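Local coordinates for regulator of G-protein signaling 16 (Mus musculus, PDB 3C7L) that speeds GTP hydrolysis by G protein alpha subunits through its RGS domain, driving them into the inactive GDP-bound form and so damping receptor signalling, at residues K40-E45 and Y124-K129; L48-A53 and G113-L118; R69-F74 and T98-A103; D75-I78 and P83-V86; E94-N99 and T105-V110. All blocks are in the same frame, centred on the assembly; numbering follows the deposited sequence.

From the N terminus, contact 1 opens just after helix 29-40 and closes at the end of helix 109-128, so it encloses all the others. Contact 2 is nested inside it and joins helices 45-57 and 109-128 near the centre of the chain. Contact 3 lies within that loop and ties helix 63-78 to helix 90-101. Contact 4 is nested in contact 3, closing the short loop that follows helix 63-78. Contact 5 begins on residues where contact 3 ends, sharing Thr98 and Asn99, and reaches the start of helix 109-128. Contacts 3 and 5 touch each other, and both lie across the chain's centre from contact 1.

Contact 1 (K40-E45 and Y124-K129)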
# COMPACT_ATOMS: atom_id res chain seq x y z
N LYS A 40 3.45 7.11 -9.86
CA LYS A 40 3.22 6.57 -11.20
C LYS A 40 4.33 6.95 -12.19
O LYS A 40 4.69 6.16 -13.06
CB LYS A 40 1.87 7.06 -11.73
CG LYS A 40 1.40 6.36 -12.99
CD LYS A 40 -0.03 6.74 -13.34
CE LYS A 40 -0.56 5.93 -14.52
NZ LYS A 40 -2.01 6.20 -14.78
N THR A 41 4.87 8.16 -12.05
CA THR A 41 5.93 8.58 -12.96
C THR A 41 7.21 7.77 -12.76
O THR A 41 8.08 7.77 -13.63
CB THR A 41 6.23 10.08 -12.83
OG1 THR A 41 6.84 10.34 -11.55
CG2 THR A 41 4.95 10.90 -12.95
N GLU A 42 7.35 7.10 -11.62
CA GLU A 42 8.53 6.28 -11.40
C GLU A 42 8.16 4.81 -11.19
O GLU A 42 8.90 4.04 -10.57
CB GLU A 42 9.38 6.79 -10.23
CG GLU A 42 8.65 7.11 -8.95
CD GLU A 42 9.60 7.62 -7.89
OE1 GLU A 42 9.75 6.97 -6.84
OE2 GLU A 42 10.22 8.69 -8.11
N PHE A 43 7.02 4.45 -11.75
CA PHE A 43 6.50 3.09 -11.73
C PHE A 43 6.45 2.38 -10.38
O PHE A 43 6.86 1.22 -10.28
CB PHE A 43 7.27 2.23 -12.73
CG PHE A 43 7.22 2.76 -14.14
CD1 PHE A 43 8.10 3.75 -14.56
CD2 PHE A 43 6.27 2.28 -15.04
CE1 PHE A 43 8.03 4.27 -15.86
CE2 PHE A 43 6.20 2.78 -16.33
CZ PHE A 43 7.08 3.78 -16.74
N SER A 44 5.96 3.05 -9.34
CA SER A 44 5.85 2.41 -8.03
C SER A 44 4.51 2.69 -7.36
O SER A 44 4.36 2.48 -6.16
CB SER A 44 6.99 2.84 -7.10
OG SER A 44 6.92 4.21 -6.75
N GLU A 45 3.52 3.15 -8.14
CA GLU A 45 2.21 3.45 -7.58
C GLU A 45 1.51 2.21 -7.01
O GLU A 45 0.58 2.33 -6.20
CB GLU A 45 1.29 4.09 -8.63
CG GLU A 45 0.66 3.12 -9.63
CD GLU A 45 1.55 2.84 -10.82
OE1 GLU A 45 2.74 3.18 -10.77
OE2 GLU A 45 1.05 2.26 -11.81
N TYR A 124 8.25 8.86 -0.28
CA TYR A 124 7.46 9.83 0.48
C TYR A 124 8.28 11.10 0.72
O TYR A 124 7.83 12.20 0.42
CB TYR A 124 6.98 9.19 1.79
CG TYR A 124 6.48 10.14 2.87
CD1 TYR A 124 5.48 11.08 2.61
CD2 TYR A 124 6.97 10.04 4.17
CE1 TYR A 124 4.97 11.90 3.64
CE2 TYR A 124 6.48 10.84 5.20
CZ TYR A 124 5.48 11.77 4.93
OH TYR A 124 5.00 12.53 5.96
N PRO A 125 9.50 10.97 1.28
CA PRO A 125 10.31 12.16 1.51
C PRO A 125 10.65 12.89 0.22
O PRO A 125 10.75 14.11 0.20
CB PRO A 125 11.55 11.60 2.21
CG PRO A 125 10.99 10.47 2.99
CD PRO A 125 10.07 9.81 1.98
N ARG A 126 10.85 12.16 -0.88
CA ARG A 126 11.17 12.81 -2.14
C ARG A 126 9.94 13.54 -2.68
O ARG A 126 10.06 14.58 -3.34
CB ARG A 126 11.72 11.81 -3.17
CG ARG A 126 13.14 11.36 -2.84
CD ARG A 126 13.79 10.49 -3.91
NE ARG A 126 13.19 9.16 -4.02
CZ ARG A 126 12.26 8.83 -4.91
NH1 ARG A 126 11.81 9.74 -5.78
NH2 ARG A 126 11.79 7.59 -4.95
N PHE A 127 8.76 13.01 -2.39
CA PHE A 127 7.51 13.63 -2.83
C PHE A 127 7.38 14.99 -2.16
O PHE A 127 6.95 15.97 -2.78
CB PHE A 127 6.30 12.78 -2.43
CG PHE A 127 4.98 13.52 -2.50
CD1 PHE A 127 4.47 13.96 -3.72
CD2 PHE A 127 4.25 13.78 -1.34
CE1 PHE A 127 3.26 14.65 -3.79
CE2 PHE A 127 3.03 14.48 -1.40
CZ PHE A 127 2.54 14.91 -2.63
N LEU A 128 7.72 15.04 -0.87
CA LEU A 128 7.62 16.28 -0.11
C LEU A 128 8.59 17.34 -0.60
O LEU A 128 8.36 18.53 -0.40
CB LEU A 128 7.87 16.00 1.38
CG LEU A 128 6.86 15.05 2.04
CD1 LEU A 128 7.25 14.85 3.50
CD2 LEU A 128 5.45 15.64 1.93
N LYS A 129 9.67 16.91 -1.24
CA LYS A 129 10.66 17.85 -1.75
C LYS A 129 10.51 18.09 -3.24
O LYS A 129 11.43 18.59 -3.89
CB LYS A 129 12.07 17.33 -1.44
CG LYS A 129 12.35 17.24 0.05
CD LYS A 129 13.61 16.45 0.36
CE LYS A 129 13.75 16.24 1.86
NZ LYS A 129 14.81 15.24 2.19
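Glu42 and Arg126 meet head-on in a two-pronged salt bridge. Arg126 NH2 gives a hydrogen bond to Glu42 OE1 at 2.8 Å, almost straight at 177°. Its neighbour Arg126 NH1 reaches Glu42 OE2 at 3.0 Å. Each oxygen uses the syn lone pair, on the side of the other oxygen. The carboxylate and guanidinium planes are only 20° apart, so the two groups are nearly coplanar and the carboxylate sits at the edge of the guanidinium.

The side chains arrive from opposite directions. Glu42 has CG between its backbone N and carbonyl carbon (chi1 48°) and is extended beyond, which carries the carboxylate across the gap. Arg126 bends at its third torsion, turning its two end nitrogens to face Glu42. Behind it, Arg126 NE pairs with Asp122 OD1 in a second salt bridge, and the side chain also touches Phe38 of helix 29-40.

Backbone features place both residues. Glu42 follows the end of helix 29-40 in a type I turn from Lys40 to Phe43. Phe43 N bonds Lys40 O at 3.2 Å, and Phe43, with positive phi, completes a Schellman motif together with the bond from Ser44 N to Leu39 O. Arg126 follows a kink in its helix at Pro125. As in other RGS domains, these two regions are probably part of the face that meets the G protein alpha subunit. With two acidic partners, the Arg126 charge is probably well balanced, and the paired bonds should resist rotation of both end groups.

Contact 2 (L48-A53 and G113-L118)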
# COMPACT_ATOMS: atom_id res chain seq x y z
N LEU A 48 1.28 2.10 -3.21
CA LEU A 48 0.19 2.86 -2.61
C LEU A 48 -1.16 2.17 -2.82
O LEU A 48 -2.00 2.15 -1.92
CB LEU A 48 0.15 4.28 -3.19
CG LEU A 48 -1.02 5.17 -2.76
CD1 LEU A 48 -1.02 5.33 -1.24
CD2 LEU A 48 -0.90 6.52 -3.44
N GLU A 49 -1.37 1.61 -4.01
CA GLU A 49 -2.63 0.94 -4.31
C GLU A 49 -2.80 -0.28 -3.41
O GLU A 49 -3.90 -0.56 -2.93
CB GLU A 49 -2.66 0.53 -5.79
CG GLU A 49 -2.67 1.74 -6.71
CD GLU A 49 -2.55 1.41 -8.19
OE1 GLU A 49 -2.28 0.24 -8.54
OE2 GLU A 49 -2.73 2.34 -9.00
N PHE A 50 -1.71 -0.99 -3.18
CA PHE A 50 -1.73 -2.17 -2.32
C PHE A 50 -2.05 -1.77 -0.88
O PHE A 50 -2.87 -2.41 -0.22
CB PHE A 50 -0.38 -2.89 -2.38
CG PHE A 50 -0.22 -3.97 -1.35
CD1 PHE A 50 -1.12 -5.03 -1.28
CD2 PHE A 50 0.83 -3.92 -0.44
CE1 PHE A 50 -0.97 -6.03 -0.32
CE2 PHE A 50 0.98 -4.91 0.52
CZ PHE A 50 0.08 -5.97 0.58
N TRP A 51 -1.39 -0.72 -0.39
CA TRP A 51 -1.61 -0.27 0.98
C TRP A 51 -3.09 0.07 1.18
O TRP A 51 -3.71 -0.38 2.14
CB TRP A 51 -0.74 0.96 1.28
CG TRP A 51 -0.72 1.36 2.74
CD1 TRP A 51 0.16 0.93 3.69
CD2 TRP A 51 -1.63 2.24 3.41
NE1 TRP A 51 -0.14 1.49 4.91
CE2 TRP A 51 -1.24 2.30 4.76
CE3 TRP A 51 -2.75 2.98 2.99
CZ2 TRP A 51 -1.92 3.08 5.71
CZ3 TRP A 51 -3.42 3.76 3.93
CH2 TRP A 51 -3.00 3.80 5.27
N LEU A 52 -3.64 0.87 0.27
CA LEU A 52 -5.05 1.25 0.36
C LEU A 52 -5.98 0.04 0.27
O LEU A 52 -7.04 0.02 0.90
CB LEU A 52 -5.40 2.24 -0.75
CG LEU A 52 -4.72 3.61 -0.73
CD1 LEU A 52 -4.92 4.28 -2.07
CD2 LEU A 52 -5.29 4.48 0.38
N ALA A 53 -5.60 -0.96 -0.52
CA ALA A 53 -6.42 -2.16 -0.67
C ALA A 53 -6.45 -2.94 0.64
O ALA A 53 -7.46 -3.57 0.97
CB ALA A 53 -5.88 -3.03 -1.79
N GLY A 113 3.38 -3.60 5.81
CA GLY A 113 4.41 -2.87 6.52
C GLY A 113 5.68 -2.69 5.71
O GLY A 113 6.32 -1.64 5.75
N LYS A 114 6.07 -3.73 4.97
CA LYS A 114 7.27 -3.65 4.14
C LYS A 114 7.01 -2.65 3.02
O LYS A 114 7.87 -1.83 2.69
CB LYS A 114 7.60 -5.01 3.52
CG LYS A 114 7.97 -6.11 4.51
CD LYS A 114 9.24 -5.80 5.27
CE LYS A 114 9.64 -6.97 6.17
NZ LYS A 114 10.89 -6.68 6.92
N THR A 115 5.82 -2.72 2.43
CA THR A 115 5.46 -1.82 1.34
C THR A 115 5.35 -0.39 1.85
O THR A 115 5.72 0.56 1.15
CB THR A 115 4.13 -2.26 0.69
OG1 THR A 115 4.28 -3.59 0.18
CG2 THR A 115 3.76 -1.33 -0.47
N ARG A 116 4.86 -0.23 3.08
CA ARG A 116 4.75 1.10 3.67
C ARG A 116 6.15 1.72 3.79
O ARG A 116 6.36 2.89 3.46
CB ARG A 116 4.14 1.01 5.07
CG ARG A 116 4.02 2.37 5.74
CD ARG A 116 3.74 2.28 7.24
NE ARG A 116 3.80 3.61 7.84
CZ ARG A 116 2.75 4.31 8.25
NH1 ARG A 116 1.52 3.82 8.14
NH2 ARG A 116 2.93 5.53 8.74
N THR A 117 7.11 0.92 4.26
CA THR A 117 8.48 1.40 4.42
C THR A 117 9.11 1.73 3.07
O THR A 117 9.92 2.66 2.96
CB THR A 117 9.34 0.37 5.16
OG1 THR A 117 8.81 0.17 6.47
CG2 THR A 117 10.79 0.84 5.27
N LEU A 118 8.73 0.98 2.04
CA LEU A 118 9.23 1.21 0.69
C LEU A 118 8.89 2.66 0.32
O LEU A 118 9.66 3.34 -0.36
CB LEU A 118 8.57 0.23 -0.28
CG LEU A 118 9.37 -0.48 -1.37
CD1 LEU A 118 10.65 -1.10 -0.81
CD2 LEU A 118 8.49 -1.55 -1.99
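Phe50 and Thr115 make the closest approach between the segments, and it is a van der Waals contact. Phe50 CD2 lies 3.5 Å from Thr115 OG1, and Phe50 CE2 is 3.6 Å from the same oxygen. Thr115 CB comes to the edge of the ring, in its plane, 3.9 Å from Phe50 CD2. Thr115 CG2 touches this ring corner too. With CG anti to the backbone N (chi1 169°), Phe50 directs its ring at the opposing helix.

A second, looser van der Waals contact joins Trp51 CD1 and Arg116 CB at 4.2 Å, where the backbones come nearest, with CA atoms of Trp51 and Arg116 7.0 Å apart.

Polar groups find their partners outside the two segments. The Thr115 hydroxyl is hydrogen-bonded to Ala111 O, one turn back in its own helix. The guanidinium of Arg116 forms salt bridges through NE with Glu120 and through NH1 with Asp23.

No hydrogen bond crosses between the segments. Phe50 also packs on Ile73, Ile78 and Val86, which extends the apolar layer. Helices 45-57 and 109-128 meeting through such side chains belong to the antiparallel four-helix bundle of the RGS fold.

Contact 3 (R69-F74 and T98-A103)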
# COMPACT_ATOMS: atom_id res chain seq x y z
N ARG A 69 -11.89 -11.32 -1.34
CA ARG A 69 -11.03 -10.15 -1.43
C ARG A 69 -9.55 -10.50 -1.17
O ARG A 69 -8.66 -10.03 -1.87
CB ARG A 69 -11.50 -9.08 -0.43
CG ARG A 69 -10.58 -7.87 -0.31
CD ARG A 69 -10.59 -6.98 -1.54
NE ARG A 69 -11.80 -6.16 -1.60
CZ ARG A 69 -12.90 -6.51 -2.25
NH1 ARG A 69 -12.96 -7.67 -2.89
NH2 ARG A 69 -13.96 -5.71 -2.23
N ALA A 70 -9.31 -11.35 -0.17
CA ALA A 70 -7.95 -11.76 0.16
C ALA A 70 -7.26 -12.42 -1.04
O ALA A 70 -6.07 -12.18 -1.29
CB ALA A 70 -7.96 -12.73 1.33
N HIS A 71 -8.01 -13.24 -1.77
CA HIS A 71 -7.48 -13.93 -2.94
C HIS A 71 -7.19 -12.96 -4.08
O HIS A 71 -6.21 -13.13 -4.80
CB HIS A 71 -8.47 -15.01 -3.40
CG HIS A 71 -8.45 -16.24 -2.56
ND1 HIS A 71 -9.57 -17.01 -2.33
CD2 HIS A 71 -7.43 -16.85 -1.90
CE1 HIS A 71 -9.24 -18.03 -1.56
NE2 HIS A 71 -7.95 -17.96 -1.29
N HIS A 72 -8.04 -11.95 -4.24
CA HIS A 72 -7.84 -10.96 -5.29
C HIS A 72 -6.62 -10.11 -4.96
O HIS A 72 -5.80 -9.81 -5.83
CB HIS A 72 -9.07 -10.06 -5.44
CG HIS A 72 -8.82 -8.83 -6.26
ND1 HIS A 72 -8.53 -8.88 -7.61
CD2 HIS A 72 -8.78 -7.52 -5.91
CE1 HIS A 72 -8.32 -7.65 -8.05
NE2 HIS A 72 -8.47 -6.81 -7.05
N ILE A 73 -6.49 -9.71 -3.69
CA ILE A 73 -5.35 -8.90 -3.27
C ILE A 73 -4.04 -9.67 -3.45
O ILE A 73 -3.05 -9.14 -3.93
CB ILE A 73 -5.51 -8.46 -1.79
CG1 ILE A 73 -6.62 -7.40 -1.69
CG2 ILE A 73 -4.18 -7.91 -1.25
CD1 ILE A 73 -6.93 -6.94 -0.27
N PHE A 74 -4.06 -10.94 -3.07
CA PHE A 74 -2.88 -11.80 -3.20
C PHE A 74 -2.50 -11.97 -4.68
O PHE A 74 -1.34 -11.83 -5.06
CB PHE A 74 -3.16 -13.17 -2.58
CG PHE A 74 -1.98 -14.10 -2.61
CD1 PHE A 74 -1.00 -14.02 -1.63
CD2 PHE A 74 -1.84 -15.03 -3.63
CE1 PHE A 74 0.11 -14.87 -1.66
CE2 PHE A 74 -0.73 -15.88 -3.68
CZ PHE A 74 0.24 -15.80 -2.69
N THR A 98 1.05 -18.45 3.35
CA THR A 98 0.79 -19.32 4.50
C THR A 98 -0.38 -18.77 5.31
O THR A 98 -1.24 -19.52 5.76
CB THR A 98 2.03 -19.43 5.40
OG1 THR A 98 3.09 -20.09 4.69
CG2 THR A 98 1.71 -20.23 6.67
N ASN A 99 -0.39 -17.46 5.51
CA ASN A 99 -1.46 -16.82 6.25
C ASN A 99 -2.76 -16.94 5.48
O ASN A 99 -3.83 -17.07 6.06
CB ASN A 99 -1.14 -15.34 6.47
CG ASN A 99 0.06 -15.12 7.37
OD1 ASN A 99 0.48 -16.03 8.09
ND2 ASN A 99 0.60 -13.91 7.35
N LEU A 100 -2.66 -16.90 4.16
CA LEU A 100 -3.82 -17.01 3.29
C LEU A 100 -4.39 -18.42 3.46
O LEU A 100 -5.60 -18.63 3.39
CB LEU A 100 -3.40 -16.78 1.84
CG LEU A 100 -4.46 -16.46 0.78
CD1 LEU A 100 -4.99 -15.05 1.01
CD2 LEU A 100 -3.85 -16.58 -0.61
N GLN A 101 -3.50 -19.38 3.69
CA GLN A 101 -3.90 -20.78 3.85
C GLN A 101 -4.67 -21.04 5.14
O GLN A 101 -5.49 -21.95 5.21
CB GLN A 101 -2.66 -21.69 3.83
CG GLN A 101 -1.71 -21.47 2.66
CD GLN A 101 -2.37 -21.68 1.31
OE1 GLN A 101 -3.33 -20.99 0.95
NE2 GLN A 101 -1.85 -22.63 0.54
N ALA A 102 -4.40 -20.23 6.17
CA ALA A 102 -5.06 -20.40 7.45
C ALA A 102 -6.08 -19.32 7.78
O ALA A 102 -6.52 -19.21 8.92
CB ALA A 102 -4.02 -20.49 8.56
N ALA A 103 -6.44 -18.52 6.78
CA ALA A 103 -7.43 -17.46 6.95
C ALA A 103 -7.30 -16.64 8.23
O ALA A 103 -8.06 -16.83 9.19
CB ALA A 103 -8.83 -18.04 6.85
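Ala70 and Phe74, both touched by Leu100, stand on a helical turn whose shortest hydrogen bond runs from Ile73 N to Arg69 O, 2.9 Å. The next bond, from Phe74 N to Ala70 O at 3.0 Å, links the two contact residues themselves. Between the segments the contact is made without hydrogen bonds.

Leu100 carries the whole contact. Its first torsion (chi1 -163°) sends CG out toward helix 63-78, and its two methyls part to serve different partners. Leu100 CD1 rests on Ala70 CB at 3.8 Å. Leu100 CD2 goes over one face of the Phe74 ring in a CH-pi contact, 4.0 Å from the ring centroid and 21° off its normal. The methyl is offset toward the CG side, with Phe74 CG at 3.7 Å. The same Leu100 CD2 meets His71 at the edge, in the plane of the imidazole, 3.8 Å from His71 CD2.

Cut back to an alanine, Leu100 would lose both methyls, which is likely to open a gap over the Phe74 face and beside Ala70 and to deprive the His71 edge of its apolar neighbour.

Within these two segments the join between helices 63-78 and 90-101 rests on Leu100, set among Ala70, His71 and Phe74. Phe74 adds contacts to Thr96 and Lys97, and Ala70 packs on Phe57. The attraction is dispersion and CH-pi, so it should depend on shape fit and burial, with little part for charge.

Contact 4 (D75-I78 and P83-V86); sequences DEYI and PKEV
Glu76 and Tyr77 lie in a pi-type turn late in helix 63-78, and the chain that leaves this helix doubles back to bond their carbonyls. As in other RGS domains, the loop after this helix is probably part of the face that meets the alpha subunit. Lys84 N donates to Glu76 O at 3.0 Å, nearly along the C=O axis, though bent at its hydrogen (146°). Val86 N donates to Tyr77 O at 2.9 Å, in the carbonyl plane and straighter at 161°. Tyr77 O has a second visitor, the CA-H of Glu85, with Glu85 CA 3.2 Å away.

Side chains reinforce the return. Lys84 runs extended beside the Tyr77 ring, with Lys84 CD 3.7 Å from Tyr77 CE2, and points the same way as Glu76. Their ends meet in a long salt bridge, Glu76 OE2 to Lys84 NZ at 3.5 Å. Lys84 NZ also forms a weak, long ion pair with Glu49. Tyr77 has its CG beside the backbone N (chi1 -53°), and Glu76 CG sits over the centre of the ring it thereby presents. Ile78 CD1 touches Val86 CG2 at 4.2 Å, on the side where both pack against Phe50. Pro83 CD lies against the carbonyl oxygens of Asp75 and Glu76.

A water 2.7 Å from Ile78 O and 3.0 Å from Val86 O sits between the two backbones. The carbonyls of Glu76 and Tyr77 are met by loop amides, which should hold the loop backbone close, while the lysine-glutamate pair is likely to add only modest electrostatic attraction.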
# COMPACT_ATOMS: atom_id res chain seq x y z
N ASP A 75 -3.48 -12.27 -5.52
CA ASP A 75 -3.24 -12.48 -6.94
C ASP A 75 -2.85 -11.20 -7.68
O ASP A 75 -2.11 -11.25 -8.65
CB ASP A 75 -4.48 -13.07 -7.63
CG ASP A 75 -4.76 -14.49 -7.19
OD1 ASP A 75 -3.86 -15.13 -6.60
OD2 ASP A 75 -5.89 -14.97 -7.45
N GLU A 76 -3.36 -10.07 -7.21
CA GLU A 76 -3.05 -8.82 -7.88
C GLU A 76 -1.74 -8.16 -7.44
O GLU A 76 -1.02 -7.61 -8.27
CB GLU A 76 -4.20 -7.82 -7.69
CG GLU A 76 -3.87 -6.43 -8.18
CD GLU A 76 -5.10 -5.58 -8.46
OE1 GLU A 76 -6.01 -5.54 -7.60
OE2 GLU A 76 -5.14 -4.95 -9.53
N TYR A 77 -1.43 -8.24 -6.15
CA TYR A 77 -0.22 -7.59 -5.63
C TYR A 77 0.89 -8.44 -5.01
O TYR A 77 2.04 -8.01 -4.99
CB TYR A 77 -0.60 -6.55 -4.57
CG TYR A 77 -1.64 -5.53 -4.99
CD1 TYR A 77 -2.98 -5.72 -4.69
CD2 TYR A 77 -1.26 -4.36 -5.64
CE1 TYR A 77 -3.93 -4.77 -5.03
CE2 TYR A 77 -2.21 -3.40 -5.99
CZ TYR A 77 -3.54 -3.60 -5.68
OH TYR A 77 -4.48 -2.65 -5.99
N ILE A 78 0.56 -9.63 -4.50
CA ILE A 78 1.57 -10.43 -3.82
C ILE A 78 2.29 -11.56 -4.56
O ILE A 78 3.52 -11.63 -4.52
CB ILE A 78 0.99 -11.03 -2.51
CG1 ILE A 78 0.41 -9.92 -1.63
CG2 ILE A 78 2.08 -11.78 -1.75
CD1 ILE A 78 1.46 -8.95 -1.07
N PRO A 83 0.16 -8.91 -11.70
CA PRO A 83 0.07 -7.68 -12.49
C PRO A 83 0.73 -6.49 -11.80
O PRO A 83 1.52 -5.77 -12.41
CB PRO A 83 -1.44 -7.48 -12.63
CG PRO A 83 -1.97 -8.88 -12.59
CD PRO A 83 -1.17 -9.49 -11.48
N LYS A 84 0.41 -6.31 -10.52
CA LYS A 84 0.96 -5.19 -9.75
C LYS A 84 1.82 -5.65 -8.59
O LYS A 84 1.80 -5.05 -7.51
CB LYS A 84 -0.19 -4.32 -9.22
CG LYS A 84 -1.00 -3.64 -10.30
CD LYS A 84 -2.21 -2.93 -9.70
CE LYS A 84 -3.00 -2.22 -10.78
NZ LYS A 84 -4.25 -1.62 -10.24
N GLU A 85 2.59 -6.70 -8.82
CA GLU A 85 3.46 -7.26 -7.79
C GLU A 85 4.30 -6.21 -7.07
O GLU A 85 5.04 -5.46 -7.70
CB GLU A 85 4.38 -8.32 -8.39
CG GLU A 85 5.37 -8.91 -7.39
CD GLU A 85 6.18 -10.05 -7.96
OE1 GLU A 85 6.27 -10.17 -9.20
OE2 GLU A 85 6.76 -10.82 -7.16
N VAL A 86 4.17 -6.15 -5.75
CA VAL A 86 4.94 -5.20 -4.96
C VAL A 86 6.31 -5.79 -4.65
O VAL A 86 6.46 -7.01 -4.55
CB VAL A 86 4.22 -4.83 -3.64
CG1 VAL A 86 2.90 -4.14 -3.95
CG2 VAL A 86 3.98 -6.08 -2.81
O HOH W 1 5.55 -9.86 -4.31

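Contact 5 (E94-N99 and T105-V110); sequences ELTKTN and TSCFDV
Cys107, Thr96 and Asn99 form the centre of this contact, where the loop before helix 109-128 lies against helix 90-101. A chi1 of 178° swings the Cys107 sulfur away from its backbone N and tucks it between the helix and the next ring. Cys107 SG lies 3.8 Å from Thr96 O and 3.9 Å from Asn99 CB. The sulfur also stands over the centre of the Phe108 face.

Asn99 supplies the hydrogen bond that crosses between the segments. Its ND2 donates to Cys107 O at 3.2 Å, almost straight at 175°, and that oxygen lies in the plane of the Asn99 amide. Seen from the acceptor, the donor is tilted 24° from the carbonyl plane. Water 2 donates to the same Cys107 O at 3.0 Å and to Thr96 OG1 at 2.9 Å, so it bridges the segments. A leucine in place of Asn99 would probably leave Cys107 O without its side-chain donor and the turn less firmly tied to helix 90-101.

Thr96 divides its work. Its hydroxyl bonds Thr92 O, one turn back, while Thr96 CG2 touches Phe108 CD1 at 3.6 Å, the side chains crossing at about a right angle. Phe108 also meets Phe57 edge-to-face. At the outer edge, Leu95 CD2 and Val110 CG2 are modelled at 3.2 Å, an unusually short and doubtful spacing.

Ser106 to Asp109 form a type I turn leading into the next helix. One carbonyl in it takes two donors, which should fix this turn against helix 90-101 while the sulfur and methyl groups fill the side nearer the core.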
# COMPACT_ATOMS: atom_id res chain seq x y z
N GLU A 94 5.96 -15.78 0.99
CA GLU A 94 5.67 -17.12 1.49
C GLU A 94 4.81 -17.03 2.75
O GLU A 94 3.88 -17.80 2.94
CB GLU A 94 6.98 -17.85 1.78
CG GLU A 94 6.83 -19.30 2.23
CD GLU A 94 5.99 -20.12 1.29
OE1 GLU A 94 6.22 -20.04 0.06
OE2 GLU A 94 5.09 -20.84 1.77
N LEU A 95 5.15 -16.07 3.61
CA LEU A 95 4.42 -15.85 4.85
C LEU A 95 2.97 -15.48 4.54
O LEU A 95 2.04 -16.00 5.14
CB LEU A 95 5.07 -14.71 5.65
CG LEU A 95 4.31 -14.29 6.91
CD1 LEU A 95 4.60 -15.30 7.99
CD2 LEU A 95 4.72 -12.90 7.37
N THR A 96 2.80 -14.57 3.59
CA THR A 96 1.46 -14.12 3.21
C THR A 96 0.64 -15.28 2.67
O THR A 96 -0.54 -15.42 3.00
CB THR A 96 1.55 -12.99 2.17
OG1 THR A 96 2.35 -11.92 2.69
CG2 THR A 96 0.16 -12.45 1.83
N LYS A 97 1.25 -16.12 1.84
CA LYS A 97 0.56 -17.28 1.28
C LYS A 97 0.14 -18.23 2.40
O LYS A 97 -0.97 -18.75 2.40
CB LYS A 97 1.47 -18.02 0.29
CG LYS A 97 0.84 -19.26 -0.32
CD LYS A 97 1.84 -20.03 -1.18
CE LYS A 97 1.21 -21.24 -1.83
NZ LYS A 97 2.18 -22.01 -2.68
N THR A 98 1.05 -18.45 3.35
CA THR A 98 0.79 -19.32 4.50
C THR A 98 -0.38 -18.77 5.31
O THR A 98 -1.24 -19.52 5.76
CB THR A 98 2.03 -19.43 5.40
OG1 THR A 98 3.09 -20.09 4.69
CG2 THR A 98 1.71 -20.23 6.67
N ASN A 99 -0.39 -17.46 5.51
CA ASN A 99 -1.46 -16.82 6.25
C ASN A 99 -2.76 -16.94 5.48
O ASN A 99 -3.83 -17.07 6.06
CB ASN A 99 -1.14 -15.34 6.47
CG ASN A 99 0.06 -15.12 7.37
OD1 ASN A 99 0.48 -16.03 8.09
ND2 ASN A 99 0.60 -13.91 7.35
N THR A 105 -6.97 -12.56 9.71
CA THR A 105 -7.24 -11.17 9.35
C THR A 105 -5.98 -10.31 9.20
O THR A 105 -6.00 -9.30 8.49
CB THR A 105 -8.16 -10.50 10.41
OG1 THR A 105 -9.39 -11.23 10.49
CG2 THR A 105 -8.46 -9.06 10.03
N SER A 106 -4.90 -10.69 9.86
CA SER A 106 -3.66 -9.92 9.76
C SER A 106 -2.81 -10.51 8.64
O SER A 106 -1.60 -10.30 8.58
CB SER A 106 -2.91 -9.95 11.09
OG SER A 106 -2.51 -11.27 11.42
N CYS A 107 -3.47 -11.25 7.76
CA CYS A 107 -2.86 -11.92 6.62
C CYS A 107 -1.80 -11.10 5.88
O CYS A 107 -0.70 -11.59 5.59
CB CYS A 107 -3.96 -12.34 5.64
SG CYS A 107 -3.36 -13.14 4.17
N PHE A 108 -2.13 -9.85 5.59
CA PHE A 108 -1.24 -8.97 4.84
C PHE A 108 -0.38 -8.00 5.67
O PHE A 108 0.34 -7.18 5.10
CB PHE A 108 -2.06 -8.16 3.84
CG PHE A 108 -2.85 -9.00 2.88
CD1 PHE A 108 -2.21 -9.74 1.89
CD2 PHE A 108 -4.24 -9.06 2.96
CE1 PHE A 108 -2.94 -10.50 0.99
CE2 PHE A 108 -4.98 -9.82 2.06
CZ PHE A 108 -4.33 -10.54 1.07
N ASP A 109 -0.46 -8.08 6.99
CA ASP A 109 0.30 -7.17 7.86
C ASP A 109 1.79 -6.98 7.53
O ASP A 109 2.25 -5.85 7.39
CB ASP A 109 0.17 -7.61 9.32
CG ASP A 109 -1.13 -7.14 9.94
OD1 ASP A 109 -2.12 -6.96 9.20
OD2 ASP A 109 -1.16 -6.97 11.18
N VAL A 110 2.53 -8.07 7.41
CA VAL A 110 3.95 -7.95 7.13
C VAL A 110 4.19 -7.32 5.75
O VAL A 110 5.03 -6.44 5.61
CB VAL A 110 4.66 -9.31 7.23
CG1 VAL A 110 6.15 -9.14 7.00
CG2 VAL A 110 4.43 -9.91 8.61
O HOH W 2 1.93 -10.26 4.98